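Local coordinates for periplasmic binding protein component of an ABC type zinc uptake transporter (PDB 1PQ4), which probably captures zinc ions in the periplasm and hands them to an ABC transporter for uptake into the cell, at residues P11-L16 with V24-L29. Residues are numbered along the deposited sequence; the frame is centred on the assembly and turned at random.
Sequences PQQYFL and VRVSVL
V26 of the edge strand 24-28 meets both Q13 and L16 of helix 10-20, and this pairing carries the second half of a beta-alpha-beta unit. Strand 3-7 leads into the helix, and the chain then returns as strand 24-28, parallel to strand 3-7 and at the border of a four-stranded parallel sheet. Over the segments in contact, helix and return strand run nearly antiparallel, at 170°, with axes 8.7 Å apart.

Every second strand residue points to the same side of the sheet, and residues three apart lie on much the same side of a helix; here V24, V26 and V28 meet Q13 and L16. The two methyls of V26 divide the work. V26 CG1, swung opposite the backbone N (chi1 -179°), lies 3.7 Å from Q13 CG, whereas V26 CG2 reaches the helix three residues further on and sits 3.7 Å from L16 CB. One valine thus spans almost a turn of the helix.

Q13 offers aliphatic carbon rather than its amide. Its CG stands anti to the backbone N, which lays it beside CB along V26; the bend at chi2 (-95°) then carries the carboxamide away from the valine. Two residues further along the strand, V28 CG2 approaches Q13 CB at 4.0 Å, a looser touch at the partly exposed margin.

L16 closes the buried end. Its CB serves the strand, while the side chain also packs on I148 and L152 of helix 138-155, tying the unit to that helix. Q12, on another face of the helix, turns back to the loop after strand 3-7, where its OE1 accepts a hydrogen bond from I9 N. V24 meets the backbone instead of a side chain: its CG2 methyl rests 3.8 Å from L16 O.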
loop_
_atom_site.group_PDB
_atom_site.type_symbol
_atom_site.label_atom_id
_atom_site.label_comp_id
_atom_site.label_asym_id
_atom_site.label_seq_id
_atom_site.Cartn_x
_atom_site.Cartn_y
_atom_site.Cartn_z
ATOM N N PRO A 11 4.545 -0.628 5.269
ATOM C CA PRO A 11 4.143 -2.010 4.931
ATOM C C PRO A 11 5.331 -2.854 4.423
ATOM O O PRO A 11 5.382 -4.063 4.620
ATOM C CB PRO A 11 3.115 -1.810 3.825
ATOM C CG PRO A 11 2.574 -0.459 4.075
ATOM C CD PRO A 11 3.696 0.354 4.570
ATOM N N GLN A 12 6.275 -2.207 3.743
ATOM C CA GLN A 12 7.419 -2.956 3.226
ATOM C C GLN A 12 8.287 -3.468 4.343
ATOM O O GLN A 12 9.019 -4.433 4.170
ATOM C CB GLN A 12 8.251 -2.078 2.296
ATOM C CG GLN A 12 7.584 -1.845 0.985
ATOM C CD GLN A 12 8.446 -0.936 0.133
ATOM O OE1 GLN A 12 8.688 0.216 0.522
ATOM N NE2 GLN A 12 8.927 -1.452 -1.018
ATOM N N GLN A 13 8.206 -2.855 5.520
ATOM C CA GLN A 13 9.042 -3.345 6.594
ATOM C C GLN A 13 8.463 -4.692 7.025
ATOM O O GLN A 13 9.186 -5.573 7.476
ATOM C CB GLN A 13 8.998 -2.343 7.766
ATOM C CG GLN A 13 9.766 -2.778 8.978
ATOM C CD GLN A 13 8.906 -3.463 10.007
ATOM O OE1 GLN A 13 9.406 -4.197 10.860
ATOM N NE2 GLN A 13 7.623 -3.233 9.947
ATOM N N TYR A 14 7.137 -4.803 6.949
ATOM C CA TYR A 14 6.470 -6.052 7.307
ATOM C C TYR A 14 6.967 -7.180 6.336
ATOM O O TYR A 14 7.297 -8.288 6.755
ATOM C CB TYR A 14 4.961 -5.872 7.155
ATOM C CG TYR A 14 4.136 -7.093 7.520
ATOM C CD1 TYR A 14 3.742 -7.323 8.849
ATOM C CD2 TYR A 14 3.772 -8.026 6.551
ATOM C CE1 TYR A 14 3.010 -8.442 9.193
ATOM C CE2 TYR A 14 3.039 -9.189 6.886
ATOM C CZ TYR A 14 2.669 -9.366 8.221
ATOM O OH TYR A 14 1.978 -10.469 8.607
ATOM N N PHE A 15 6.979 -6.873 5.049
ATOM C CA PHE A 15 7.402 -7.839 4.032
ATOM C C PHE A 15 8.854 -8.219 4.299
ATOM O O PHE A 15 9.216 -9.392 4.267
ATOM C CB PHE A 15 7.334 -7.219 2.650
ATOM C CG PHE A 15 5.982 -6.699 2.253
ATOM C CD1 PHE A 15 5.889 -5.795 1.169
ATOM C CD2 PHE A 15 4.821 -7.092 2.907
ATOM C CE1 PHE A 15 4.664 -5.289 0.753
ATOM C CE2 PHE A 15 3.556 -6.593 2.494
ATOM C CZ PHE A 15 3.480 -5.693 1.427
ATOM N N LEU A 16 9.701 -7.220 4.540
ATOM C CA LEU A 16 11.102 -7.525 4.791
ATOM C C LEU A 16 11.325 -8.339 6.040
ATOM O O LEU A 16 12.220 -9.215 6.070
ATOM C CB LEU A 16 11.959 -6.252 4.867
ATOM C CG LEU A 16 12.522 -5.815 3.499
ATOM C CD1 LEU A 16 13.595 -6.803 3.027
ATOM C CD2 LEU A 16 11.383 -5.795 2.453
ATOM N N VAL A 24 18.194 -9.187 8.491
ATOM C CA VAL A 24 18.125 -7.826 7.964
ATOM C C VAL A 24 17.724 -6.861 9.104
ATOM O O VAL A 24 17.153 -7.257 10.110
ATOM C CB VAL A 24 17.068 -7.685 6.794
ATOM C CG1 VAL A 24 17.449 -8.640 5.579
ATOM C CG2 VAL A 24 15.663 -8.030 7.272
ATOM N N ARG A 25 18.057 -5.595 8.929
ATOM C CA ARG A 25 17.719 -4.566 9.903
ATOM C C ARG A 25 17.103 -3.512 8.996
ATOM O O ARG A 25 17.756 -2.983 8.090
ATOM C CB ARG A 25 18.975 -4.044 10.565
ATOM C CG ARG A 25 18.758 -2.852 11.467
ATOM C CD ARG A 25 20.125 -2.522 12.063
ATOM N NE ARG A 25 20.656 -3.709 12.713
ATOM C CZ ARG A 25 21.832 -4.268 12.442
ATOM N NH1 ARG A 25 22.643 -3.760 11.513
ATOM N NH2 ARG A 25 22.187 -5.340 13.126
ATOM N N VAL A 26 15.829 -3.256 9.212
ATOM C CA VAL A 26 15.072 -2.388 8.325
ATOM C C VAL A 26 14.884 -0.965 8.767
ATOM O O VAL A 26 14.498 -0.714 9.923
ATOM C CB VAL A 26 13.657 -2.975 8.113
ATOM C CG1 VAL A 26 12.857 -2.073 7.158
ATOM C CG2 VAL A 26 13.748 -4.403 7.589
ATOM N N SER A 27 15.111 -0.047 7.832
ATOM C CA SER A 27 14.878 1.389 8.076
ATOM C C SER A 27 13.758 1.764 7.093
ATOM O O SER A 27 13.618 1.122 6.049
ATOM C CB SER A 27 16.123 2.233 7.779
ATOM O OG SER A 27 17.103 2.077 8.805
ATOM N N VAL A 28 12.970 2.787 7.417
ATOM C CA VAL A 28 11.849 3.192 6.544
ATOM C C VAL A 28 11.936 4.691 6.243
ATOM O O VAL A 28 12.152 5.503 7.135
ATOM C CB VAL A 28 10.497 2.892 7.231
ATOM C CG1 VAL A 28 9.293 3.360 6.342
ATOM C CG2 VAL A 28 10.412 1.355 7.495
ATOM N N LEU A 29 11.737 5.049 4.974
ATOM C CA LEU A 29 11.855 6.437 4.544
ATOM C C LEU A 29 10.639 7.305 4.867
ATOM O O LEU A 29 10.784 8.405 5.424
ATOM C CB LEU A 29 12.082 6.479 3.034
ATOM C CG LEU A 29 12.825 7.684 2.432
ATOM C CD1 LEU A 29 12.456 7.790 0.919
ATOM C CD2 LEU A 29 12.408 8.941 3.112
#